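Local coordinates for protein N-acetylcysteine deacetylase (Bacillus subtilis, PDB 1YSJ) that probably catalyses deacetylation of N-acetylcysteine to cysteine and acetate with two divalent metal ions per subunit, in a pathway that degrades S-(2-succino)cysteine for sulfur, at residues A129-T134 with Q390-L395; A81-R86 with G133-L138; L325-E330 with A396-E401; M365-T370 with E382-V387. The protein carries 1 engineered substitution. One frame throughout, in Å; residues are numbered along the deposited sequence.

Contact 1 of 4, residues A129-T134 with Q390-L395; sequences ASIIGT and QYFAEL
Ile131 and Thr134 of helix 124-139 press on Phe392 and Ala393 of helix 384-402, two helices that run side by side on one face of the mixed sheet in the metal-binding domain. Their local axes come within 8.4 Å at a crossing angle of -44°. The packing is tightest at Thr134. With chi1 at -61°, OG1 lies beside the backbone N and the methyl CG2 is anti to it; CG2 reaches 3.5 Å from Ala393 N. Thr134 OG1 is 3.6 Å from Phe392 CB, while its hydrogen bond goes to the Ser389 carbonyl one turn before Ala393. One turn earlier, Ile131 CD1 makes a CH-pi contact over one face of the Phe392 ring, 4.3 Å from the centroid; Tyr391 CD2 lies over the opposite face, toward the rim. Met181 and Phe179 of strand 175-184 bound the buried side. The side of helix 384-402 turned from helix 124-139 is partly exposed and polar: Gln390 and Glu394 point that way, and the Glu394 carboxylate bridges Arg334 and Arg141. With no hydrogen bond between them, the segments are held by van der Waals and CH-pi packing, and the sole polar side-chain atom at the interface, Thr134 OG1, is satisfied by backbone.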
loop_
_atom_site.group_PDB
_atom_site.type_symbol
_atom_site.label_atom_id
_atom_site.label_comp_id
_atom_site.label_asym_id
_atom_site.label_seq_id
_atom_site.Cartn_x
_atom_site.Cartn_y
_atom_site.Cartn_z
ATOM N N ALA A 129 -17.448 -37.167 11.203
ATOM C CA ALA A 129 -17.880 -38.563 11.058
ATOM C C ALA A 129 -17.165 -39.511 12.031
ATOM O O ALA A 129 -17.802 -40.390 12.609
ATOM C CB ALA A 129 -17.712 -39.036 9.625
ATOM N N SER A 130 -15.858 -39.307 12.218
ATOM C CA SER A 130 -15.052 -40.081 13.173
ATOM C C SER A 130 -15.574 -39.979 14.597
ATOM O O SER A 130 -15.755 -40.998 15.263
ATOM C CB SER A 130 -13.589 -39.628 13.152
ATOM O OG SER A 130 -12.947 -40.006 11.949
ATOM N N ILE A 131 -15.817 -38.751 15.051
ATOM C CA ILE A 131 -16.258 -38.494 16.424
ATOM C C ILE A 131 -17.727 -38.901 16.644
ATOM O O ILE A 131 -18.144 -39.169 17.779
ATOM C CB ILE A 131 -15.958 -37.016 16.857
ATOM C CG1 ILE A 131 -14.451 -36.717 16.795
ATOM C CG2 ILE A 131 -16.486 -36.696 18.260
ATOM C CD1 ILE A 131 -13.556 -37.736 17.505
ATOM N N ILE A 132 -18.506 -38.963 15.563
ATOM C CA ILE A 132 -19.839 -39.555 15.643
ATOM C C ILE A 132 -19.672 -41.062 15.848
ATOM O O ILE A 132 -20.371 -41.667 16.671
ATOM C CB ILE A 132 -20.712 -39.262 14.394
ATOM C CG1 ILE A 132 -21.129 -37.794 14.361
ATOM C CG2 ILE A 132 -21.957 -40.151 14.386
ATOM C CD1 ILE A 132 -21.785 -37.364 13.057
ATOM N N GLY A 133 -18.732 -41.650 15.107
ATOM C CA GLY A 133 -18.341 -43.045 15.311
ATOM C C GLY A 133 -17.987 -43.339 16.759
ATOM O O GLY A 133 -18.509 -44.288 17.350
ATOM N N THR A 134 -17.108 -42.512 17.325
ATOM C CA THR A 134 -16.696 -42.623 18.725
ATOM C C THR A 134 -17.903 -42.656 19.658
ATOM O O THR A 134 -17.991 -43.518 20.539
ATOM C CB THR A 134 -15.757 -41.462 19.125
ATOM O OG1 THR A 134 -14.583 -41.498 18.311
ATOM C CG2 THR A 134 -15.337 -41.569 20.592
ATOM N N GLN A 390 -12.296 -45.477 16.833
ATOM C CA GLN A 390 -11.830 -46.436 17.835
ATOM C C GLN A 390 -10.834 -45.818 18.815
ATOM O O GLN A 390 -10.892 -46.090 20.020
ATOM C CB GLN A 390 -11.189 -47.655 17.164
ATOM C CG GLN A 390 -12.119 -48.488 16.293
ATOM C CD GLN A 390 -11.475 -49.786 15.812
ATOM O OE1 GLN A 390 -12.170 -50.757 15.500
ATOM N NE2 GLN A 390 -10.145 -49.812 15.762
ATOM N N TYR A 391 -9.924 -44.995 18.295
ATOM C CA TYR A 391 -8.894 -44.360 19.114
ATOM C C TYR A 391 -9.473 -43.499 20.237
ATOM O O TYR A 391 -9.068 -43.624 21.394
ATOM C CB TYR A 391 -7.950 -43.513 18.253
ATOM C CG TYR A 391 -6.861 -42.837 19.052
ATOM C CD1 TYR A 391 -5.753 -43.558 19.499
ATOM C CD2 TYR A 391 -6.948 -41.480 19.379
ATOM C CE1 TYR A 391 -4.749 -42.944 20.246
ATOM C CE2 TYR A 391 -5.950 -40.855 20.121
ATOM C CZ TYR A 391 -4.853 -41.595 20.551
ATOM O OH TYR A 391 -3.859 -40.993 21.285
ATOM N N PHE A 392 -10.412 -42.626 19.884
ATOM C CA PHE A 392 -11.006 -41.704 20.842
ATOM C C PHE A 392 -11.983 -42.388 21.791
ATOM O O PHE A 392 -12.188 -41.922 22.913
ATOM C CB PHE A 392 -11.654 -40.518 20.123
ATOM C CG PHE A 392 -10.669 -39.472 19.696
ATOM C CD1 PHE A 392 -10.066 -39.532 18.441
ATOM C CD2 PHE A 392 -10.319 -38.440 20.558
ATOM C CE1 PHE A 392 -9.140 -38.572 18.051
ATOM C CE2 PHE A 392 -9.392 -37.462 20.173
ATOM C CZ PHE A 392 -8.803 -37.529 18.925
ATOM N N ALA A 393 -12.574 -43.494 21.344
ATOM C CA ALA A 393 -13.401 -44.326 22.215
ATOM C C ALA A 393 -12.542 -44.991 23.291
ATOM O O ALA A 393 -12.929 -45.036 24.461
ATOM C CB ALA A 393 -14.155 -45.368 21.404
ATOM N N GLU A 394 -11.370 -45.487 22.899
ATOM C CA GLU A 394 -10.480 -46.147 23.846
ATOM C C GLU A 394 -9.782 -45.138 24.753
ATOM O O GLU A 394 -9.605 -45.391 25.947
ATOM C CB GLU A 394 -9.461 -47.030 23.122
ATOM C CG GLU A 394 -8.876 -48.139 23.989
ATOM C CD GLU A 394 -9.920 -49.151 24.469
ATOM O OE1 GLU A 394 -10.867 -49.465 23.707
ATOM O OE2 GLU A 394 -9.782 -49.639 25.612
ATOM N N LEU A 395 -9.407 -43.994 24.182
ATOM C CA LEU A 395 -8.822 -42.890 24.939
ATOM C C LEU A 395 -9.768 -42.394 26.034
ATOM O O LEU A 395 -9.348 -42.203 27.173
ATOM C CB LEU A 395 -8.428 -41.740 24.004
ATOM C CG LEU A 395 -7.758 -40.505 24.613
ATOM C CD1 LEU A 395 -6.383 -40.838 25.193
ATOM C CD2 LEU A 395 -7.649 -39.400 23.583
#

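Contact 2 of 4, residues A81-R86 with G133-L138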
loop_
_atom_site.group_PDB
_atom_site.type_symbol
_atom_site.label_atom_id
_atom_site.label_comp_id
_atom_site.label_asym_id
_atom_site.label_seq_id
_atom_site.Cartn_x
_atom_site.Cartn_y
_atom_site.Cartn_z
ATOM N N ALA A 81 -23.472 -33.182 22.474
ATOM C CA ALA A 81 -24.056 -34.448 22.885
ATOM C C ALA A 81 -23.346 -34.955 24.136
ATOM O O ALA A 81 -22.278 -34.457 24.499
ATOM C CB ALA A 81 -23.968 -35.466 21.745
ATOM N N GLU A 82 -23.941 -35.945 24.795
ATOM C CA GLU A 82 -23.420 -36.438 26.065
ATOM C C GLU A 82 -23.725 -37.921 26.249
ATOM O O GLU A 82 -24.848 -38.365 26.006
ATOM C CB GLU A 82 -24.009 -35.613 27.221
ATOM C CG GLU A 82 -23.472 -35.947 28.605
ATOM C CD GLU A 82 -23.805 -34.879 29.645
ATOM O OE1 GLU A 82 -23.197 -33.786 29.598
ATOM O OE2 GLU A 82 -24.664 -35.141 30.521
ATOM N N ILE A 83 -22.711 -38.677 26.670
ATOM C CA ILE A 83 -22.879 -40.082 27.049
ATOM C C ILE A 83 -22.391 -40.290 28.478
ATOM O O ILE A 83 -21.212 -40.087 28.785
ATOM C CB ILE A 83 -22.160 -41.053 26.068
ATOM C CG1 ILE A 83 -22.852 -41.024 24.699
ATOM C CG2 ILE A 83 -22.147 -42.477 26.617
ATOM C CD1 ILE A 83 -22.028 -41.569 23.569
ATOM N N LYS A 84 -23.319 -40.684 29.346
ATOM C CA LYS A 84 -23.021 -40.910 30.754
ATOM C C LYS A 84 -22.690 -42.373 31.000
ATOM O O LYS A 84 -23.350 -43.267 30.470
ATOM C CB LYS A 84 -24.202 -40.490 31.636
ATOM C CG LYS A 84 -24.761 -39.110 31.315
ATOM C CD LYS A 84 -26.026 -38.816 32.112
ATOM C CE LYS A 84 -25.748 -37.900 33.290
ATOM N NZ LYS A 84 -25.482 -36.516 32.816
ATOM N N GLY A 85 -21.659 -42.609 31.803
ATOM C CA GLY A 85 -21.357 -43.946 32.297
ATOM C C GLY A 85 -22.343 -44.331 33.383
ATOM O O GLY A 85 -23.274 -43.578 33.683
ATOM N N ARG A 86 -22.142 -45.503 33.977
ATOM C CA ARG A 86 -23.056 -46.003 35.011
ATOM C C ARG A 86 -22.589 -45.647 36.430
ATOM O O ARG A 86 -23.241 -45.990 37.420
ATOM C CB ARG A 86 -23.294 -47.510 34.839
ATOM C CG ARG A 86 -23.775 -47.914 33.432
ATOM C CD ARG A 86 -25.027 -47.142 32.983
ATOM N NE ARG A 86 -26.239 -47.590 33.672
ATOM C CZ ARG A 86 -27.430 -47.004 33.580
ATOM N NH1 ARG A 86 -27.598 -45.924 32.826
ATOM N NH2 ARG A 86 -28.463 -47.500 34.251
ATOM N N GLY A 133 -18.732 -41.650 15.107
ATOM C CA GLY A 133 -18.341 -43.045 15.311
ATOM C C GLY A 133 -17.987 -43.339 16.759
ATOM O O GLY A 133 -18.509 -44.288 17.350
ATOM N N THR A 134 -17.108 -42.512 17.325
ATOM C CA THR A 134 -16.696 -42.623 18.725
ATOM C C THR A 134 -17.903 -42.656 19.658
ATOM O O THR A 134 -17.991 -43.518 20.539
ATOM C CB THR A 134 -15.757 -41.462 19.125
ATOM O OG1 THR A 134 -14.583 -41.498 18.311
ATOM C CG2 THR A 134 -15.337 -41.569 20.592
ATOM N N ALA A 135 -18.833 -41.724 19.450
ATOM C CA ALA A 135 -20.045 -41.638 20.260
ATOM C C ALA A 135 -20.875 -42.917 20.150
ATOM O O ALA A 135 -21.375 -43.428 21.154
ATOM C CB ALA A 135 -20.865 -40.415 19.870
HETATM N N MSE A 136 -20.988 -43.444 18.931
HETATM C CA MSE A 136 -21.728 -44.681 18.683
HETATM C C MSE A 136 -21.105 -45.897 19.366
HETATM O O MSE A 136 -21.824 -46.731 19.918
HETATM C CB MSE A 136 -21.893 -44.921 17.181
HETATM C CG MSE A 136 -22.886 -43.969 16.538
HETATM SE SE MSE A 136 -23.036 -44.155 14.605
HETATM C CE MSE A 136 -24.336 -42.724 14.268
ATOM N N LEU A 137 -19.775 -45.987 19.334
ATOM C CA LEU A 137 -19.052 -47.073 20.000
ATOM C C LEU A 137 -19.151 -46.968 21.519
ATOM O O LEU A 137 -19.280 -47.978 22.209
ATOM C CB LEU A 137 -17.572 -47.085 19.596
ATOM C CG LEU A 137 -17.147 -47.337 18.145
ATOM C CD1 LEU A 137 -15.651 -47.131 18.024
ATOM C CD2 LEU A 137 -17.542 -48.729 17.652
ATOM N N LEU A 138 -19.077 -45.743 22.033
ATOM C CA LEU A 138 -19.120 -45.515 23.474
ATOM C C LEU A 138 -20.528 -45.683 24.023
ATOM O O LEU A 138 -20.705 -46.017 25.197
ATOM C CB LEU A 138 -18.557 -44.138 23.831
ATOM C CG LEU A 138 -17.030 -43.999 23.838
ATOM C CD1 LEU A 138 -16.625 -42.546 24.079
ATOM C CD2 LEU A 138 -16.400 -44.909 24.877
#
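Ile83 alone carries the strand side of this contact, pushing its side chain against Ala135 and Leu138, one turn apart on helix 124-139. The delta methyl does most of the touching. Ile83 CD1 sits 3.1 Å from the carbonyl O of Ala135, a tight approach for a methyl, and 4.0 Å from Ala135 CB. The same CD1 lies 4.3 Å from Leu138 CB, and the other branch, Ile83 CG2, stands 4.1 Å from Leu138 O. Ile83 CG1 is anti to the carbonyl carbon (chi1 -68°), and the extended second torsion carries CD1 onward to the helix backbone. In the next shell, Phe151 of the neighbouring antiparallel strand 148-154 touches Ile83, Ala135 and Leu138, filling in beside the isoleucine; Leu145, Ile67 and Arg142 border it as well. Backbone hydrogen bonds from Ile83 to Val149 and from Ala81 to Phe151 fix the strand that presents it. Helix 124-139 is the connection of a beta-alpha-beta crossover between parallel strands 91-97 and 148-154, and Leu138 also leans on Ala393 and Ala396 of helix 384-402. The salt bridge from Lys84 NZ to Glu82 OE2, 2.8 Å, lies on the strand face turned away from the helix, and Glu82 also pairs with Arg150. Strand and helix meet through van der Waals packing, including a methyl on a backbone carbonyl, with no hydrogen bond between the segments.

Contact 3 of 4, residues L325-E330 with A396-E401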
loop_
_atom_site.group_PDB
_atom_site.type_symbol
_atom_site.label_atom_id
_atom_site.label_comp_id
_atom_site.label_asym_id
_atom_site.label_seq_id
_atom_site.Cartn_x
_atom_site.Cartn_y
_atom_site.Cartn_z
ATOM N N LEU A 325 -0.411 -37.835 28.175
ATOM C CA LEU A 325 0.549 -38.407 27.237
ATOM C C LEU A 325 0.532 -39.936 27.273
ATOM O O LEU A 325 0.422 -40.583 26.230
ATOM C CB LEU A 325 1.954 -37.867 27.528
ATOM C CG LEU A 325 3.095 -38.191 26.563
ATOM C CD1 LEU A 325 2.850 -37.571 25.198
ATOM C CD2 LEU A 325 4.411 -37.703 27.151
ATOM N N ASN A 326 0.629 -40.497 28.477
ATOM C CA ASN A 326 0.577 -41.944 28.672
ATOM C C ASN A 326 -0.707 -42.565 28.126
ATOM O O ASN A 326 -0.661 -43.584 27.436
ATOM C CB ASN A 326 0.757 -42.298 30.154
ATOM C CG ASN A 326 2.207 -42.176 30.628
ATOM O OD1 ASN A 326 2.544 -42.628 31.721
ATOM N ND2 ASN A 326 3.065 -41.566 29.810
ATOM N N ALA A 327 -1.842 -41.933 28.432
ATOM C CA ALA A 327 -3.153 -42.359 27.943
ATOM C C ALA A 327 -3.246 -42.322 26.418
ATOM O O ALA A 327 -3.800 -43.238 25.804
ATOM C CB ALA A 327 -4.256 -41.506 28.563
ATOM N N ALA A 328 -2.704 -41.259 25.818
ATOM C CA ALA A 328 -2.707 -41.092 24.364
ATOM C C ALA A 328 -1.917 -42.192 23.668
ATOM O O ALA A 328 -2.273 -42.609 22.567
ATOM C CB ALA A 328 -2.169 -39.724 23.980
ATOM N N SER A 329 -0.858 -42.662 24.325
ATOM C CA SER A 329 -0.006 -43.731 23.806
ATOM C C SER A 329 -0.629 -45.115 23.981
ATOM O O SER A 329 -0.596 -45.929 23.056
ATOM C CB SER A 329 1.372 -43.702 24.481
ATOM O OG SER A 329 2.044 -42.482 24.229
ATOM N N GLU A 330 -1.182 -45.383 25.164
ATOM C CA GLU A 330 -1.752 -46.699 25.453
ATOM C C GLU A 330 -3.070 -46.975 24.726
ATOM O O GLU A 330 -3.424 -48.136 24.510
ATOM C CB GLU A 330 -1.869 -46.957 26.964
ATOM C CG GLU A 330 -2.770 -46.007 27.754
ATOM C CD GLU A 330 -2.724 -46.277 29.261
ATOM O OE1 GLU A 330 -2.164 -45.443 30.006
ATOM O OE2 GLU A 330 -3.239 -47.332 29.698
ATOM N N ALA A 396 -11.039 -42.205 25.685
ATOM C CA ALA A 396 -12.064 -41.774 26.642
ATOM C C ALA A 396 -12.168 -42.706 27.852
ATOM O O ALA A 396 -12.203 -42.239 28.995
ATOM C CB ALA A 396 -13.413 -41.646 25.955
ATOM N N VAL A 397 -12.208 -44.013 27.590
ATOM C CA VAL A 397 -12.262 -45.031 28.642
ATOM C C VAL A 397 -11.015 -44.984 29.537
ATOM O O VAL A 397 -11.122 -45.044 30.766
ATOM C CB VAL A 397 -12.454 -46.456 28.051
ATOM C CG1 VAL A 397 -12.354 -47.528 29.136
ATOM C CG2 VAL A 397 -13.790 -46.561 27.320
ATOM N N ILE A 398 -9.844 -44.864 28.911
ATOM C CA ILE A 398 -8.568 -44.832 29.626
ATOM C C ILE A 398 -8.405 -43.567 30.469
ATOM O O ILE A 398 -7.982 -43.644 31.627
ATOM C CB ILE A 398 -7.363 -45.001 28.667
ATOM C CG1 ILE A 398 -7.346 -46.414 28.083
ATOM C CG2 ILE A 398 -6.047 -44.725 29.391
ATOM C CD1 ILE A 398 -6.455 -46.577 26.870
ATOM N N VAL A 399 -8.741 -42.414 29.892
ATOM C CA VAL A 399 -8.649 -41.142 30.611
ATOM C C VAL A 399 -9.537 -41.146 31.857
ATOM O O VAL A 399 -9.074 -40.815 32.947
ATOM C CB VAL A 399 -8.957 -39.922 29.705
ATOM C CG1 VAL A 399 -9.050 -38.635 30.529
ATOM C CG2 VAL A 399 -7.889 -39.776 28.647
ATOM N N LEU A 400 -10.792 -41.557 31.695
ATOM C CA LEU A 400 -11.751 -41.587 32.802
ATOM C C LEU A 400 -11.379 -42.566 33.925
ATOM O O LEU A 400 -11.840 -42.413 35.057
ATOM C CB LEU A 400 -13.176 -41.853 32.291
ATOM C CG LEU A 400 -13.879 -40.730 31.512
ATOM C CD1 LEU A 400 -15.175 -41.234 30.889
ATOM C CD2 LEU A 400 -14.142 -39.501 32.382
ATOM N N GLU A 401 -10.548 -43.560 33.606
ATOM C CA GLU A 401 -10.011 -44.488 34.605
ATOM C C GLU A 401 -9.039 -43.795 35.558
ATOM O O GLU A 401 -9.010 -44.100 36.749
ATOM C CB GLU A 401 -9.292 -45.663 33.932
ATOM C CG GLU A 401 -10.201 -46.769 33.400
ATOM C CD GLU A 401 -9.460 -47.786 32.529
ATOM O OE1 GLU A 401 -8.219 -47.683 32.386
ATOM O OE2 GLU A 401 -10.126 -48.693 31.982
#
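Ala327 and Glu330, a turn apart on helix 325-334, face Ile398 and Val399 of helix 384-402 in a roughly antiparallel helix pair that packs on the mixed sheet of the metal-binding domain. The local axes approach to 9.3 Å, and their N-to-C directions differ by 147°. Aliphatic contacts come first. The methyl of Ala327 points into the interface and meets a gamma methyl of each partner: CB is 3.8 Å from Ile398 CG2 and 4.0 Å from Val399 CG2. A second kind of contact uses the stem and flat end of an acidic side chain. Glu330 CG is wedged between its own backbone N and carbonyl carbon (chi1 61°), and from there the extended chain lies across the isoleucine. Its CG is 3.8 Å from Ile398 CD1, and Ile398 CG2 lies over the face of the Glu330 carboxylate, 3.7 Å from CD. No hydrogen bond links the segments. Glu401 makes a long, weak ion pair with Arg334, which may soften any repulsion between Glu401 OE1 and Glu330 OE2, 5.7 Å apart. Within helix 325-334, Leu325 O accepts from both Ser329 N and Ser329 OG, which arrive from opposite faces of its carbonyl plane, OG at 3.2 Å.

Contact 4 of 4, residues M365-T370 with E382-V387; sequences MGTNGT and EEALTV
The flat group that meets the helix here is the peptide carbonyl of Gly366: Ala384 CB stands in front of its oxygen, 3.5 Å away at a C=O to CB angle of about 147°, so the methyl lies beyond the O and not over a peptide face. In the alpha/beta fold of the metal-binding domain, this is where strand 360-366 leaves the mixed sheet and helix 384-402 begins beside it. Neither segment contains an aromatic ring; the rest of the contact is aliphatic. Thr367 places OG1 between its backbone N and carbonyl carbon (chi1 51°), which leaves CG2 anti to the carbonyl carbon, 3.8 Å from Ala384 CB. Thr367 backbone also bonds to Lys184 on the sheet side and to Asp381 just ahead of the helix. Met365, modelled as selenomethionine, leaves the strand with CG anti to the backbone N, then bends at both later torsions. Tyr391 and Phe392 also border the curled side chain, which is about 7 Å from the side chain of the nickel ligand His182; the Met365 backbone bonds with His182. A turn beyond Ala384, Val387 turns its CG1 branch to the selenium, and Met365 SE touches Val387 CG1 at 3.7 Å.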
loop_
_atom_site.group_PDB
_atom_site.type_symbol
_atom_site.label_atom_id
_atom_site.label_comp_id
_atom_site.label_asym_id
_atom_site.label_seq_id
_atom_site.Cartn_x
_atom_site.Cartn_y
_atom_site.Cartn_z
HETATM N N MSE A 365 -4.046 -37.193 13.350
HETATM C CA MSE A 365 -4.596 -38.444 12.846
HETATM C C MSE A 365 -4.066 -38.694 11.432
HETATM O O MSE A 365 -4.409 -37.965 10.499
HETATM C CB MSE A 365 -6.128 -38.392 12.856
HETATM C CG MSE A 365 -6.833 -39.723 12.549
HETATM SE SE MSE A 365 -6.377 -41.205 13.759
HETATM C CE MSE A 365 -6.819 -40.375 15.515
ATOM N N GLY A 366 -3.223 -39.713 11.282
ATOM C CA GLY A 366 -2.695 -40.088 9.971
ATOM C C GLY A 366 -3.813 -40.425 9.003
ATOM O O GLY A 366 -4.713 -41.196 9.337
ATOM N N THR A 367 -3.774 -39.835 7.812
ATOM C CA THR A 367 -4.824 -40.067 6.813
ATOM C C THR A 367 -4.296 -40.374 5.415
ATOM O O THR A 367 -5.078 -40.495 4.478
ATOM C CB THR A 367 -5.830 -38.888 6.718
ATOM O OG1 THR A 367 -5.117 -37.654 6.565
ATOM C CG2 THR A 367 -6.723 -38.822 7.960
ATOM N N ASN A 368 -2.976 -40.498 5.279
ATOM C CA ASN A 368 -2.352 -40.848 4.003
ATOM C C ASN A 368 -2.941 -40.041 2.836
ATOM O O ASN A 368 -3.518 -40.602 1.899
ATOM C CB ASN A 368 -2.457 -42.366 3.766
ATOM C CG ASN A 368 -1.853 -42.812 2.437
ATOM O OD1 ASN A 368 -2.467 -43.589 1.702
ATOM N ND2 ASN A 368 -0.652 -42.324 2.124
ATOM N N GLY A 369 -2.802 -38.719 2.922
ATOM C CA GLY A 369 -3.314 -37.801 1.904
ATOM C C GLY A 369 -2.329 -37.532 0.782
ATOM O O GLY A 369 -1.241 -38.112 0.746
ATOM N N THR A 370 -2.716 -36.647 -0.134
ATOM C CA THR A 370 -1.902 -36.319 -1.313
ATOM C C THR A 370 -1.507 -34.847 -1.334
ATOM O O THR A 370 -0.440 -34.487 -1.839
ATOM C CB THR A 370 -2.653 -36.624 -2.628
ATOM O OG1 THR A 370 -3.937 -35.980 -2.604
ATOM C CG2 THR A 370 -2.828 -38.127 -2.818
ATOM N N GLU A 382 -10.105 -43.031 3.715
ATOM C CA GLU A 382 -11.259 -43.226 4.601
ATOM C C GLU A 382 -11.108 -44.399 5.576
ATOM O O GLU A 382 -11.945 -44.582 6.462
ATOM C CB GLU A 382 -12.552 -43.352 3.787
ATOM C CG GLU A 382 -13.015 -42.034 3.167
ATOM C CD GLU A 382 -14.017 -42.212 2.032
ATOM O OE1 GLU A 382 -13.934 -43.223 1.301
ATOM O OE2 GLU A 382 -14.882 -41.325 1.860
ATOM N N GLU A 383 -10.039 -45.178 5.426
ATOM C CA GLU A 383 -9.716 -46.233 6.390
ATOM C C GLU A 383 -9.396 -45.652 7.772
ATOM O O GLU A 383 -9.554 -46.334 8.789
ATOM C CB GLU A 383 -8.555 -47.104 5.894
ATOM C CG GLU A 383 -8.820 -47.857 4.581
ATOM C CD GLU A 383 -9.661 -49.123 4.746
ATOM O OE1 GLU A 383 -10.376 -49.265 5.766
ATOM O OE2 GLU A 383 -9.607 -49.982 3.838
ATOM N N ALA A 384 -8.962 -44.392 7.795
ATOM C CA ALA A 384 -8.671 -43.673 9.040
ATOM C C ALA A 384 -9.917 -43.432 9.901
ATOM O O ALA A 384 -9.801 -43.113 11.086
ATOM C CB ALA A 384 -7.968 -42.357 8.741
ATOM N N LEU A 385 -11.096 -43.584 9.298
ATOM C CA LEU A 385 -12.369 -43.435 10.003
ATOM C C LEU A 385 -12.555 -44.495 11.081
ATOM O O LEU A 385 -13.084 -44.210 12.154
ATOM C CB LEU A 385 -13.538 -43.471 9.021
ATOM C CG LEU A 385 -13.837 -42.187 8.245
ATOM C CD1 LEU A 385 -14.690 -42.496 7.010
ATOM C CD2 LEU A 385 -14.518 -41.151 9.139
ATOM N N THR A 386 -12.120 -45.715 10.786
ATOM C CA THR A 386 -12.076 -46.781 11.782
ATOM C C THR A 386 -11.056 -46.421 12.867
ATOM O O THR A 386 -11.384 -46.410 14.057
ATOM C CB THR A 386 -11.736 -48.139 11.127
ATOM O OG1 THR A 386 -12.711 -48.428 10.119
ATOM C CG2 THR A 386 -11.723 -49.271 12.153
ATOM N N VAL A 387 -9.837 -46.093 12.440
ATOM C CA VAL A 387 -8.747 -45.741 13.351
ATOM C C VAL A 387 -9.175 -44.684 14.364
ATOM O O VAL A 387 -9.070 -44.899 15.572
ATOM C CB VAL A 387 -7.482 -45.244 12.589
ATOM C CG1 VAL A 387 -6.349 -44.938 13.567
ATOM C CG2 VAL A 387 -7.023 -46.279 11.552
#

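Helix 384-402 joins three of the four contacts: contact 4 lies at its first turns, contact 1 in the middle and contact 3 toward its end, with centres about 13 Å apart at each step. The centre of contact 2 is about 9 Å from that of contact 1; it shares Gly133 and Thr134 with it and continues helix 124-139 to strand 79-84. Tyr391 OH probably bonds Ala328 O between contacts 1 and 3. In sequence, contact 2 closes first, contacts 1 and 3 alternate, and contact 4 falls within the span of both. The C-terminal helix returns to pack on helix 124-139, helix 325-334 and strand 360-366, completing the domain that carries the nickel ions.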